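Long-range contacts in agarase (Pseudoalteromonas fuliginea, PDB 6XJ9), which probably hydrolyses agarose, the galactan of red algal cell walls, as a family 50 glycoside hydrolase: residues T118-V123 / L683-N688; T130-L135 / E168-S173; L157-D162 / L678-L683; P161-S166 / T216-K221; S313-G318 / P721-A726. One frame throughout, in Å; residues are numbered along the deposited sequence.

Contact 1. Residues T118-V123 / L683-N688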
# COMPACT_ATOMS: atom_id res chain seq x y z
N THR A 118 18.09 19.87 15.29
CA THR A 118 17.30 18.67 15.10
C THR A 118 17.08 18.39 13.61
O THR A 118 16.55 19.24 12.90
CB THR A 118 15.94 18.81 15.80
OG1 THR A 118 16.18 19.17 17.17
CG2 THR A 118 15.10 17.56 15.72
N ARG A 119 17.50 17.19 13.17
CA ARG A 119 17.14 16.62 11.87
C ARG A 119 16.31 15.36 12.12
O ARG A 119 16.28 14.86 13.24
CB ARG A 119 18.39 16.34 11.04
CG ARG A 119 19.20 17.58 10.66
CD ARG A 119 20.63 17.25 10.26
NE ARG A 119 21.33 18.42 9.74
CZ ARG A 119 22.19 19.18 10.41
NH1 ARG A 119 22.48 18.92 11.68
NH2 ARG A 119 22.74 20.22 9.82
N SER A 120 15.62 14.85 11.08
CA SER A 120 14.77 13.67 11.22
C SER A 120 14.69 12.90 9.90
O SER A 120 14.74 13.48 8.82
CB SER A 120 13.38 14.05 11.71
OG SER A 120 12.61 12.89 11.97
N VAL A 121 14.52 11.58 9.99
CA VAL A 121 14.31 10.76 8.80
C VAL A 121 13.56 9.49 9.19
O VAL A 121 13.62 9.06 10.34
CB VAL A 121 15.64 10.45 8.08
CG1 VAL A 121 16.49 9.44 8.83
CG2 VAL A 121 15.41 9.98 6.65
N ASN A 122 12.86 8.89 8.23
CA ASN A 122 12.26 7.59 8.45
C ASN A 122 13.24 6.50 8.01
O ASN A 122 13.84 6.61 6.96
CB ASN A 122 10.90 7.46 7.75
CG ASN A 122 10.23 6.13 8.05
OD1 ASN A 122 10.60 5.10 7.49
ND2 ASN A 122 9.24 6.14 8.92
N VAL A 123 13.37 5.45 8.85
CA VAL A 123 14.14 4.25 8.55
C VAL A 123 13.15 3.10 8.38
O VAL A 123 12.70 2.52 9.37
CB VAL A 123 15.17 3.90 9.64
CG1 VAL A 123 16.01 2.68 9.28
CG2 VAL A 123 16.05 5.08 10.03
N LEU A 683 6.14 16.58 9.28
CA LEU A 683 6.51 16.57 10.69
C LEU A 683 6.67 15.14 11.17
O LEU A 683 7.58 14.85 11.93
CB LEU A 683 5.47 17.35 11.50
CG LEU A 683 5.57 18.87 11.37
CD1 LEU A 683 4.33 19.55 11.93
CD2 LEU A 683 6.81 19.39 12.08
N ILE A 684 5.76 14.26 10.73
CA ILE A 684 5.76 12.85 11.06
C ILE A 684 6.00 12.05 9.77
O ILE A 684 5.28 12.23 8.79
CB ILE A 684 4.44 12.47 11.79
CG1 ILE A 684 4.22 13.32 13.05
CG2 ILE A 684 4.37 10.98 12.09
CD1 ILE A 684 5.27 13.12 14.15
N HIS A 685 7.02 11.19 9.77
CA HIS A 685 7.54 10.59 8.54
C HIS A 685 7.22 9.10 8.47
O HIS A 685 7.47 8.37 9.43
CB HIS A 685 9.07 10.71 8.49
CG HIS A 685 9.62 12.10 8.51
ND1 HIS A 685 10.97 12.36 8.34
CD2 HIS A 685 9.02 13.29 8.68
CE1 HIS A 685 11.18 13.65 8.43
NE2 HIS A 685 10.00 14.25 8.62
N ALA A 686 6.78 8.66 7.28
CA ALA A 686 6.56 7.24 7.00
C ALA A 686 7.55 6.74 5.94
O ALA A 686 8.17 7.52 5.23
CB ALA A 686 5.14 7.00 6.54
N ALA A 687 7.63 5.42 5.80
CA ALA A 687 8.56 4.78 4.88
C ALA A 687 8.13 4.96 3.42
O ALA A 687 8.98 4.98 2.53
CB ALA A 687 8.69 3.33 5.23
N ASN A 688 6.82 5.06 3.20
CA ASN A 688 6.21 5.11 1.87
C ASN A 688 4.71 5.34 2.06
O ASN A 688 4.24 5.48 3.19
CB ASN A 688 6.50 3.83 1.08
CG ASN A 688 6.11 2.56 1.81
OD1 ASN A 688 5.03 2.49 2.38
ND2 ASN A 688 6.96 1.55 1.78
O HOH W 1 11.92 10.72 6.22
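Asn122 swings CG anti to the backbone N (chi1 -177°), and His685 sets its ring anti to the carbonyl carbon (chi1 -61°). These torsions bring the two side chains together, and their CB atoms stand 3.8 Å apart. The contact joins the CBM-like domain to the probable catalytic barrel. It lies between a face of strand 116-123 and the loop that leads from strand 664-666 into helix 689-704. Asn122 ND2 donates to His685 O at 2.9 Å. The donor sits well above the carbonyl plane, 49° out of it, and ND2 is also bonded to Ser102 OG. The other branch of the amide, OD1, lies 3.3 Å from Ala687 CA. With an alanine here, His685 O would probably lose this donor, and a gap would be likely to open beside Ala687. Ser120 OG lies over one face of the His685 ring, 3.9 Å from CE1, and is itself fixed by Ile105 O and Gln104 NE2. Gln104 also bonds the backbone of Leu683 and His685, tying the loop to the neighbouring strand 103-111. The ring's NE2 is bonded to Gly682 O. At the ring edge, Val121 CA comes to 3.7 Å from His685 ND1. One water bridges the two segments: it accepts from Asn122 N at 2.9 Å and lies 2.8 Å from His685 ND1, a weak bond.

Contact 2. Residues T130-L135 / E168-S173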
# COMPACT_ATOMS: atom_id res chain seq x y z
N THR A 130 22.16 4.23 3.71
CA THR A 130 22.93 5.35 4.25
C THR A 130 22.03 6.58 4.36
O THR A 130 21.32 6.93 3.42
CB THR A 130 24.25 5.56 3.51
OG1 THR A 130 25.08 4.43 3.81
CG2 THR A 130 24.99 6.80 3.95
N TYR A 131 22.07 7.19 5.55
CA TYR A 131 21.36 8.41 5.88
C TYR A 131 22.40 9.47 6.21
O TYR A 131 23.27 9.24 7.04
CB TYR A 131 20.41 8.15 7.06
CG TYR A 131 19.43 7.04 6.76
CD1 TYR A 131 19.80 5.71 6.87
CD2 TYR A 131 18.16 7.33 6.29
CE1 TYR A 131 18.91 4.69 6.56
CE2 TYR A 131 17.26 6.33 5.98
CZ TYR A 131 17.64 5.00 6.12
OH TYR A 131 16.74 4.03 5.80
N TYR A 132 22.31 10.62 5.54
CA TYR A 132 23.37 11.60 5.71
C TYR A 132 22.79 12.98 6.02
O TYR A 132 21.66 13.29 5.67
CB TYR A 132 24.30 11.58 4.49
CG TYR A 132 23.66 12.10 3.23
CD1 TYR A 132 23.54 13.47 3.01
CD2 TYR A 132 23.17 11.23 2.27
CE1 TYR A 132 22.94 13.96 1.86
CE2 TYR A 132 22.57 11.71 1.11
CZ TYR A 132 22.45 13.07 0.91
OH TYR A 132 21.87 13.56 -0.22
N ALA A 133 23.60 13.79 6.70
CA ALA A 133 23.28 15.17 7.01
C ALA A 133 24.52 16.02 6.71
O ALA A 133 25.56 15.81 7.32
CB ALA A 133 22.89 15.25 8.47
N LYS A 134 24.39 16.94 5.75
CA LYS A 134 25.48 17.84 5.39
C LYS A 134 25.73 18.79 6.55
O LYS A 134 24.80 19.40 7.06
CB LYS A 134 25.13 18.67 4.15
CG LYS A 134 25.13 17.93 2.81
CD LYS A 134 24.54 18.76 1.67
CE LYS A 134 23.08 19.12 1.89
NZ LYS A 134 22.32 19.25 0.62
N LEU A 135 27.00 18.90 6.97
CA LEU A 135 27.33 19.74 8.11
C LEU A 135 27.97 21.04 7.63
O LEU A 135 27.98 22.03 8.35
CB LEU A 135 28.23 18.97 9.08
CG LEU A 135 27.52 17.85 9.85
CD1 LEU A 135 28.43 17.17 10.86
CD2 LEU A 135 26.27 18.38 10.53
N GLU A 168 21.20 7.11 -1.44
CA GLU A 168 21.23 7.34 -0.00
C GLU A 168 20.07 8.27 0.36
O GLU A 168 19.39 8.79 -0.52
CB GLU A 168 22.57 7.95 0.42
CG GLU A 168 23.77 7.07 0.12
CD GLU A 168 25.14 7.60 0.52
OE1 GLU A 168 25.27 8.82 0.74
OE2 GLU A 168 26.09 6.78 0.62
N VAL A 169 19.89 8.51 1.66
CA VAL A 169 18.76 9.29 2.15
C VAL A 169 19.27 10.45 3.00
O VAL A 169 19.90 10.26 4.04
CB VAL A 169 17.79 8.42 2.97
CG1 VAL A 169 16.53 9.20 3.33
CG2 VAL A 169 17.46 7.12 2.26
N GLN A 170 18.92 11.66 2.56
CA GLN A 170 19.27 12.84 3.33
C GLN A 170 18.29 13.01 4.49
O GLN A 170 17.08 12.88 4.32
CB GLN A 170 19.29 14.08 2.43
CG GLN A 170 19.72 15.33 3.17
CD GLN A 170 19.82 16.58 2.32
OE1 GLN A 170 19.42 16.61 1.16
NE2 GLN A 170 20.33 17.63 2.93
N PHE A 171 18.83 13.31 5.69
CA PHE A 171 18.01 13.72 6.82
C PHE A 171 17.27 15.01 6.46
O PHE A 171 17.80 15.85 5.73
CB PHE A 171 18.87 13.97 8.06
CG PHE A 171 19.24 12.74 8.86
CD1 PHE A 171 20.38 12.01 8.56
CD2 PHE A 171 18.46 12.33 9.93
CE1 PHE A 171 20.74 10.90 9.31
CE2 PHE A 171 18.82 11.22 10.68
CZ PHE A 171 19.95 10.50 10.36
N ILE A 172 16.06 15.16 7.00
CA ILE A 172 15.29 16.38 6.85
C ILE A 172 15.66 17.35 7.98
O ILE A 172 15.53 17.01 9.15
CB ILE A 172 13.77 16.07 6.84
CG1 ILE A 172 13.41 14.99 5.81
CG2 ILE A 172 12.97 17.34 6.63
CD1 ILE A 172 13.84 15.29 4.39
N SER A 173 16.09 18.56 7.60
CA SER A 173 16.38 19.60 8.58
C SER A 173 15.07 20.09 9.20
O SER A 173 14.17 20.51 8.49
CB SER A 173 17.15 20.73 7.94
OG SER A 173 18.34 20.24 7.34
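The Tyr132 ring lies flat over the backbone of Gln170. Gln170 CA sits 3.9 Å above the ring plane, over its centre, and Gln170 CB is 3.6 Å from Tyr132 CZ. The ring gets there because CG stands between the backbone N and the carbonyl carbon (chi1 69°). It also stacks with Trp164. Glu168 crosses Tyr132 at about a right angle, with its CB at the ring edge. Its carboxylate plane is turned 50° from the ring, and OE1 is 3.5 Å from Tyr132 CD2. That carboxylate has its charge partner elsewhere, in a salt bridge with Arg209. Thr130 runs alongside Glu168 and points the same way.

The two segments are neighbouring parallel strands in the beta-sheet framework of the CBM-like domain. Tyr131 pairs with Val169 and Tyr132 with Gln170. The bonds run from Val169 N to Thr130 O, from Tyr132 N to Val169 O at 2.9 Å, and from Phe171 N to Tyr132 O at 2.8 Å. Tyr131 and Val169 point to the other side of the sheet from Tyr132 and Gln170. They lie side by side, and Tyr131 CD2 is 3.5 Å from Val169 CB. Phe171 ends the pairing with its ring turned edge-on to the Tyr132 carbonyl. Its CE1 meets Tyr131 CB at 3.6 Å, and its CD1 lies 4.1 Å from Ala133 CB. Leu107 and Ile105 of strand 103-111 also pack on this ring.

Contact 3. Residues L157-D162 / L678-L683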
# COMPACT_ATOMS: atom_id res chain seq x y z
N LEU A 157 12.24 27.16 0.02
CA LEU A 157 11.74 25.83 0.28
C LEU A 157 12.16 25.41 1.69
O LEU A 157 13.35 25.45 2.00
CB LEU A 157 12.34 24.86 -0.74
CG LEU A 157 11.64 24.77 -2.10
CD1 LEU A 157 12.02 25.93 -3.01
CD2 LEU A 157 11.98 23.45 -2.78
N ARG A 158 11.20 24.96 2.51
CA ARG A 158 11.54 24.52 3.86
C ARG A 158 12.62 23.44 3.79
O ARG A 158 13.61 23.50 4.52
CB ARG A 158 10.31 24.10 4.67
CG ARG A 158 10.61 23.75 6.12
CD ARG A 158 9.61 24.33 7.11
NE ARG A 158 9.76 25.77 7.22
CZ ARG A 158 8.78 26.63 7.48
NH1 ARG A 158 7.54 26.21 7.65
NH2 ARG A 158 9.04 27.93 7.55
N SER A 159 12.43 22.47 2.88
CA SER A 159 13.45 21.48 2.57
C SER A 159 13.70 21.45 1.07
O SER A 159 12.76 21.38 0.27
CB SER A 159 13.06 20.14 3.10
OG SER A 159 14.06 19.17 2.82
N ASN A 160 14.99 21.49 0.70
CA ASN A 160 15.47 21.62 -0.67
C ASN A 160 15.58 20.24 -1.33
O ASN A 160 15.67 19.23 -0.65
CB ASN A 160 16.87 22.24 -0.70
CG ASN A 160 16.92 23.75 -0.78
OD1 ASN A 160 15.93 24.41 -1.08
ND2 ASN A 160 18.10 24.31 -0.56
N PRO A 161 15.65 20.16 -2.68
CA PRO A 161 16.10 18.93 -3.34
C PRO A 161 17.51 18.60 -2.85
O PRO A 161 18.23 19.49 -2.41
CB PRO A 161 16.24 19.34 -4.82
CG PRO A 161 15.31 20.52 -4.97
CD PRO A 161 15.38 21.24 -3.64
N ASP A 162 17.88 17.32 -2.94
CA ASP A 162 19.24 16.88 -2.72
C ASP A 162 20.20 17.65 -3.63
O ASP A 162 19.83 18.01 -4.75
CB ASP A 162 19.37 15.38 -3.00
CG ASP A 162 18.62 14.51 -2.01
OD1 ASP A 162 18.24 15.03 -0.94
OD2 ASP A 162 18.44 13.31 -2.31
N LEU A 678 7.66 14.79 -3.10
CA LEU A 678 7.91 16.07 -2.46
C LEU A 678 9.23 16.00 -1.70
O LEU A 678 9.68 14.92 -1.33
CB LEU A 678 6.75 16.44 -1.52
CG LEU A 678 5.39 16.69 -2.19
CD1 LEU A 678 4.45 17.39 -1.23
CD2 LEU A 678 5.55 17.52 -3.45
N PHE A 679 9.81 17.17 -1.43
CA PHE A 679 11.16 17.26 -0.87
C PHE A 679 11.13 17.29 0.66
O PHE A 679 12.19 17.38 1.28
CB PHE A 679 11.87 18.50 -1.42
CG PHE A 679 11.97 18.46 -2.92
CD1 PHE A 679 12.58 17.39 -3.55
CD2 PHE A 679 11.39 19.45 -3.69
CE1 PHE A 679 12.65 17.32 -4.93
CE2 PHE A 679 11.47 19.40 -5.08
CZ PHE A 679 12.10 18.33 -5.69
N HIS A 680 9.93 17.23 1.24
CA HIS A 680 9.77 17.27 2.68
C HIS A 680 8.58 16.38 3.05
O HIS A 680 7.46 16.63 2.61
CB HIS A 680 9.57 18.71 3.16
CG HIS A 680 9.84 18.93 4.61
ND1 HIS A 680 9.45 18.03 5.58
CD2 HIS A 680 10.42 19.96 5.25
CE1 HIS A 680 9.81 18.49 6.76
NE2 HIS A 680 10.42 19.66 6.59
N PRO A 681 8.81 15.28 3.79
CA PRO A 681 7.71 14.42 4.22
C PRO A 681 6.81 15.12 5.24
O PRO A 681 5.64 14.77 5.37
CB PRO A 681 8.41 13.18 4.80
CG PRO A 681 9.79 13.65 5.18
CD PRO A 681 10.13 14.79 4.25
N GLY A 682 7.35 16.13 5.93
CA GLY A 682 6.55 16.87 6.90
C GLY A 682 7.07 16.68 8.33
O GLY A 682 8.27 16.61 8.56
N LEU A 683 6.14 16.58 9.28
CA LEU A 683 6.51 16.57 10.69
C LEU A 683 6.67 15.14 11.17
O LEU A 683 7.58 14.85 11.93
CB LEU A 683 5.47 17.35 11.50
CG LEU A 683 5.57 18.87 11.37
CD1 LEU A 683 4.33 19.55 11.93
CD2 LEU A 683 6.81 19.39 12.08
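Two irregular loops meet here, with the CA atoms of Ser159 and His680 5.6 Å apart and those of Pro161 and Phe679 5.8 Å apart. The Phe679 ring is the main surface. Pro161 CG sits over its face, 4.0 Å from the ring centroid and 11° off the normal, a CH-pi contact. Leu157 crosses the ring at a slant and brings CD2 to 4.1 Å from Phe679 CD2. Ile722 also packs on this ring. Segment 678-683 is part of a loop between a strand and a helix of the probable (beta/alpha)8 barrel. Segment 157-162 belongs to the CBM-like domain, so this contact lies at the seam between the two. Ser159 OG stands anti to the backbone N, which turns it to Phe679 O at 3.0 Å, a possible hydrogen bond whose proton has another acceptor within reach. Ser159 CB presses on the next side chain, 3.4 Å from His680 CD2. Arg158 adds its CG to the same ring, with the guanidinium plane 84° from the imidazole. The imidazole is also held from within its own loop: Gly682 N donates to His680 ND1 at 2.9 Å, tilted 21° out of the ring plane.

Contact 4. Residues P161-S166 / T216-K221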
# COMPACT_ATOMS: atom_id res chain seq x y z
N PRO A 161 15.65 20.16 -2.68
CA PRO A 161 16.10 18.93 -3.34
C PRO A 161 17.51 18.60 -2.85
O PRO A 161 18.23 19.49 -2.41
CB PRO A 161 16.24 19.34 -4.82
CG PRO A 161 15.31 20.52 -4.97
CD PRO A 161 15.38 21.24 -3.64
N ASP A 162 17.88 17.32 -2.94
CA ASP A 162 19.24 16.88 -2.72
C ASP A 162 20.20 17.65 -3.63
O ASP A 162 19.83 18.01 -4.75
CB ASP A 162 19.37 15.38 -3.00
CG ASP A 162 18.62 14.51 -2.01
OD1 ASP A 162 18.24 15.03 -0.94
OD2 ASP A 162 18.44 13.31 -2.31
N THR A 163 21.42 17.88 -3.14
CA THR A 163 22.41 18.64 -3.89
C THR A 163 23.31 17.68 -4.67
O THR A 163 24.16 18.12 -5.42
CB THR A 163 23.23 19.59 -3.00
OG1 THR A 163 23.82 18.82 -1.95
CG2 THR A 163 22.39 20.71 -2.43
N TRP A 164 23.10 16.38 -4.49
CA TRP A 164 23.64 15.38 -5.40
C TRP A 164 22.69 14.19 -5.44
O TRP A 164 21.97 13.94 -4.48
CB TRP A 164 25.07 14.98 -5.00
CG TRP A 164 25.16 14.25 -3.70
CD1 TRP A 164 25.00 12.91 -3.50
CD2 TRP A 164 25.43 14.81 -2.40
NE1 TRP A 164 25.16 12.60 -2.18
CE2 TRP A 164 25.43 13.75 -1.48
CE3 TRP A 164 25.68 16.11 -1.94
CZ2 TRP A 164 25.66 13.94 -0.12
CZ3 TRP A 164 25.92 16.30 -0.59
CH2 TRP A 164 25.92 15.23 0.30
N GLU A 165 22.70 13.47 -6.57
CA GLU A 165 21.86 12.30 -6.75
C GLU A 165 22.59 11.08 -6.16
O GLU A 165 23.80 10.93 -6.35
CB GLU A 165 21.56 12.12 -8.24
CG GLU A 165 20.52 11.04 -8.53
N SER A 166 21.85 10.22 -5.44
CA SER A 166 22.48 9.07 -4.80
C SER A 166 21.46 8.00 -4.43
O SER A 166 20.25 8.20 -4.53
CB SER A 166 23.32 9.46 -3.60
OG SER A 166 22.53 10.04 -2.57
N THR A 216 24.78 21.95 -9.34
CA THR A 216 24.46 23.37 -9.41
C THR A 216 23.05 23.57 -9.98
O THR A 216 22.46 24.64 -9.80
CB THR A 216 25.53 24.12 -10.21
OG1 THR A 216 25.59 23.52 -11.50
CG2 THR A 216 26.91 24.03 -9.58
N ALA A 217 22.52 22.55 -10.65
CA ALA A 217 21.19 22.64 -11.24
C ALA A 217 20.13 22.03 -10.31
O ALA A 217 19.04 21.70 -10.77
CB ALA A 217 21.19 21.99 -12.60
N PHE A 218 20.41 21.94 -9.01
CA PHE A 218 19.51 21.20 -8.11
C PHE A 218 18.21 21.96 -7.86
O PHE A 218 17.23 21.35 -7.43
CB PHE A 218 20.19 20.84 -6.79
CG PHE A 218 20.23 21.93 -5.75
CD1 PHE A 218 21.06 23.03 -5.90
CD2 PHE A 218 19.49 21.83 -4.58
CE1 PHE A 218 21.12 24.03 -4.93
CE2 PHE A 218 19.55 22.81 -3.61
CZ PHE A 218 20.37 23.91 -3.78
N LEU A 219 18.20 23.28 -8.07
CA LEU A 219 16.97 24.04 -7.93
C LEU A 219 16.46 24.51 -9.29
O LEU A 219 15.58 25.37 -9.36
CB LEU A 219 17.21 25.25 -7.01
CG LEU A 219 17.44 24.93 -5.53
CD1 LEU A 219 18.00 26.15 -4.80
CD2 LEU A 219 16.16 24.45 -4.86
N THR A 220 17.01 23.94 -10.36
CA THR A 220 16.68 24.35 -11.72
C THR A 220 15.63 23.39 -12.28
O THR A 220 15.86 22.18 -12.34
CB THR A 220 17.93 24.39 -12.61
OG1 THR A 220 18.79 25.37 -12.03
CG2 THR A 220 17.63 24.77 -14.05
N LYS A 221 14.48 23.97 -12.63
CA LYS A 221 13.40 23.30 -13.33
C LYS A 221 12.99 22.02 -12.59
O LYS A 221 12.90 20.95 -13.19
CB LYS A 221 13.78 23.11 -14.80
CG LYS A 221 14.02 24.41 -15.55
CD LYS A 221 13.75 24.33 -17.04
CE LYS A 221 14.92 23.77 -17.82
NZ LYS A 221 14.54 23.53 -19.23
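Phe218 and Thr163 lie side by side and point the same way. A chi1 of 81° places Phe218 CG between the backbone N and the carbonyl carbon and turns the ring to Thr163. Thr163 has a chi1 of 56°. This sends CG2 anti to the carbonyl carbon and over the ring, 3.8 Å from the ring centroid. The methyl is offset toward the rim, and the approach is a CH-pi contact. The same rotation directs Thr163 OG1 to partners outside the contact, His138 ND1 and Lys134 NZ. Leu219 CG covers the opposite face of the Phe218 ring, so the ring is held between a threonine methyl and a leucine.

This second segment makes a type I beta turn from Ala217 to Thr220, closed by Thr220 N to Ala217 O at 3.1 Å. The turn follows strand 199-210 and packs against the loop that leads into strand 169-174. Both belong with the CBM-like part of the chain.

Pro161 is wedged against the turn. Its CG is 3.2 Å from Phe218 O. The Leu219 side chain crosses the proline at about a right angle and puts CD2 3.5 Å from Pro161 CD. The Pro161 carbonyl meets the ring at its edge, with O 3.4 Å from Phe218 CD2. Asp162 O lies 3.5 Å from Phe218 CB, and Thr163 is further tied by a backbone bond to Asn215.

Contact 5. Residues S313-G318 / P721-A726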
# COMPACT_ATOMS: atom_id res chain seq x y z
N SER A 313 -2.59 26.96 -1.39
CA SER A 313 -2.04 26.19 -2.49
C SER A 313 -1.16 27.05 -3.42
O SER A 313 -0.85 26.62 -4.53
CB SER A 313 -3.15 25.52 -3.27
OG SER A 313 -3.70 24.45 -2.51
N THR A 314 -0.74 28.24 -2.98
CA THR A 314 -0.01 29.16 -3.84
C THR A 314 1.48 29.18 -3.49
O THR A 314 1.86 28.99 -2.34
CB THR A 314 -0.57 30.59 -3.81
OG1 THR A 314 -0.05 31.29 -2.68
CG2 THR A 314 -2.08 30.66 -3.84
N THR A 315 2.32 29.43 -4.50
CA THR A 315 3.76 29.47 -4.30
C THR A 315 4.33 30.73 -4.96
O THR A 315 3.82 31.20 -5.97
CB THR A 315 4.42 28.17 -4.79
OG1 THR A 315 5.75 28.09 -4.28
CG2 THR A 315 4.41 28.00 -6.29
N LEU A 316 5.40 31.27 -4.37
CA LEU A 316 6.07 32.44 -4.92
C LEU A 316 6.80 32.07 -6.22
O LEU A 316 7.56 31.10 -6.25
CB LEU A 316 7.01 33.01 -3.86
CG LEU A 316 6.30 33.64 -2.67
CD1 LEU A 316 7.24 33.77 -1.47
CD2 LEU A 316 5.71 34.99 -3.05
N THR A 317 6.56 32.86 -7.27
CA THR A 317 7.06 32.61 -8.61
C THR A 317 8.41 33.28 -8.81
O THR A 317 9.14 32.93 -9.75
CB THR A 317 6.12 33.21 -9.67
OG1 THR A 317 6.06 34.62 -9.44
CG2 THR A 317 4.73 32.62 -9.63
N GLY A 318 8.73 34.26 -7.96
CA GLY A 318 9.97 35.02 -8.11
C GLY A 318 9.75 36.36 -8.81
O GLY A 318 10.66 37.17 -8.93
N PRO A 721 2.48 23.16 -2.00
CA PRO A 721 3.29 23.30 -3.21
C PRO A 721 4.67 22.70 -2.98
O PRO A 721 5.23 22.79 -1.89
CB PRO A 721 3.38 24.81 -3.43
CG PRO A 721 2.07 25.31 -2.83
CD PRO A 721 1.83 24.43 -1.62
N ILE A 722 5.22 22.08 -4.03
CA ILE A 722 6.52 21.46 -3.94
C ILE A 722 7.59 22.51 -3.66
O ILE A 722 8.61 22.20 -3.05
CB ILE A 722 6.82 20.60 -5.19
CG1 ILE A 722 8.14 19.83 -5.07
CG2 ILE A 722 6.76 21.43 -6.45
CD1 ILE A 722 8.38 18.83 -6.19
N THR A 723 7.33 23.76 -4.07
CA THR A 723 8.29 24.85 -3.92
C THR A 723 7.91 25.77 -2.75
O THR A 723 8.40 26.90 -2.65
CB THR A 723 8.40 25.64 -5.22
OG1 THR A 723 7.05 25.91 -5.58
CG2 THR A 723 9.09 24.85 -6.31
N GLY A 724 7.05 25.27 -1.87
CA GLY A 724 6.72 25.98 -0.65
C GLY A 724 5.41 26.76 -0.78
O GLY A 724 5.19 27.43 -1.78
N ARG A 725 4.54 26.63 0.22
CA ARG A 725 3.44 27.57 0.32
C ARG A 725 4.02 28.98 0.49
O ARG A 725 5.05 29.14 1.14
CB ARG A 725 2.46 27.16 1.43
CG ARG A 725 2.96 27.44 2.83
CD ARG A 725 1.95 27.00 3.86
NE ARG A 725 2.34 27.42 5.20
CZ ARG A 725 1.67 27.09 6.30
NH1 ARG A 725 0.58 26.34 6.20
NH2 ARG A 725 2.08 27.50 7.48
N ALA A 726 3.36 29.97 -0.13
CA ALA A 726 3.80 31.35 -0.23
C ALA A 726 4.17 31.96 1.13
O ALA A 726 5.15 32.69 1.24
CB ALA A 726 2.74 32.17 -0.92
O HOH W 2 6.55 29.89 -2.00
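Ser313 meets Pro721 through its backbone, with Ser313 O 3.6 Å from Pro721 CG. At Thr314 the carbonyl accepts from Ala726 N at 2.8 Å, with the donor tilted 27° from the carbonyl plane. Arg725 CA also points a C-H at this oxygen. The Thr314 side chain also takes part: Thr314 OG1 lies 3.4 Å from Ala726 CB. Thr315 carries the polar centre. Its OG1 is anti to the backbone N (chi1 -165°) and donates to Gly724 O at 2.6 Å, in the carbonyl plane. The same OG1 accepts from Thr723 OG1 at 2.9 Å, the two threonines crossing at about a right angle. Arg360 NH2 adds a weak bond to Thr315 OG1.

Pro721 to Gly724 form a type I beta turn in a loop after strand 709-714 of the probable (beta/alpha)8 barrel. The turn packs against strand 315-320, which belongs to a small antiparallel sheet with strand 392-395. A valine in place of Thr315 would probably leave Thr723 OG1 without its acceptor and Gly724 O without its hydroxyl donor. Gly724 O has a further donor in a water, which itself accepts from Leu316 N at 3.0 Å. The Leu316 side chain then turns to Ala726: CG is 4.2 Å from Ala726 CB, and CD1 is 3.6 Å from Ala726 O.

Contacts 2 and 4 stay within the CBM-like region. Contacts 1 and 3 join it to one loop of the probable barrel, between strand 664-666 and helix 689-704, and share Leu683. Contact 5 probably lies on the barrel side. Along the chain, contacts 2, 3 and 4 all open after 118-123, and contacts 2 and 4 close before contact 5 opens. The centres of contacts 2 and 3 lie 11 to 12 Å from contact 1 and from each other. Strands 116-123 and 169-174 of contacts 1 and 2 are sheet neighbours. Contact 5 touches contact 3 chiefly through Ile722. Contacts 1 and 3 thus bring parts of the chain more than 500 residues apart into one interface.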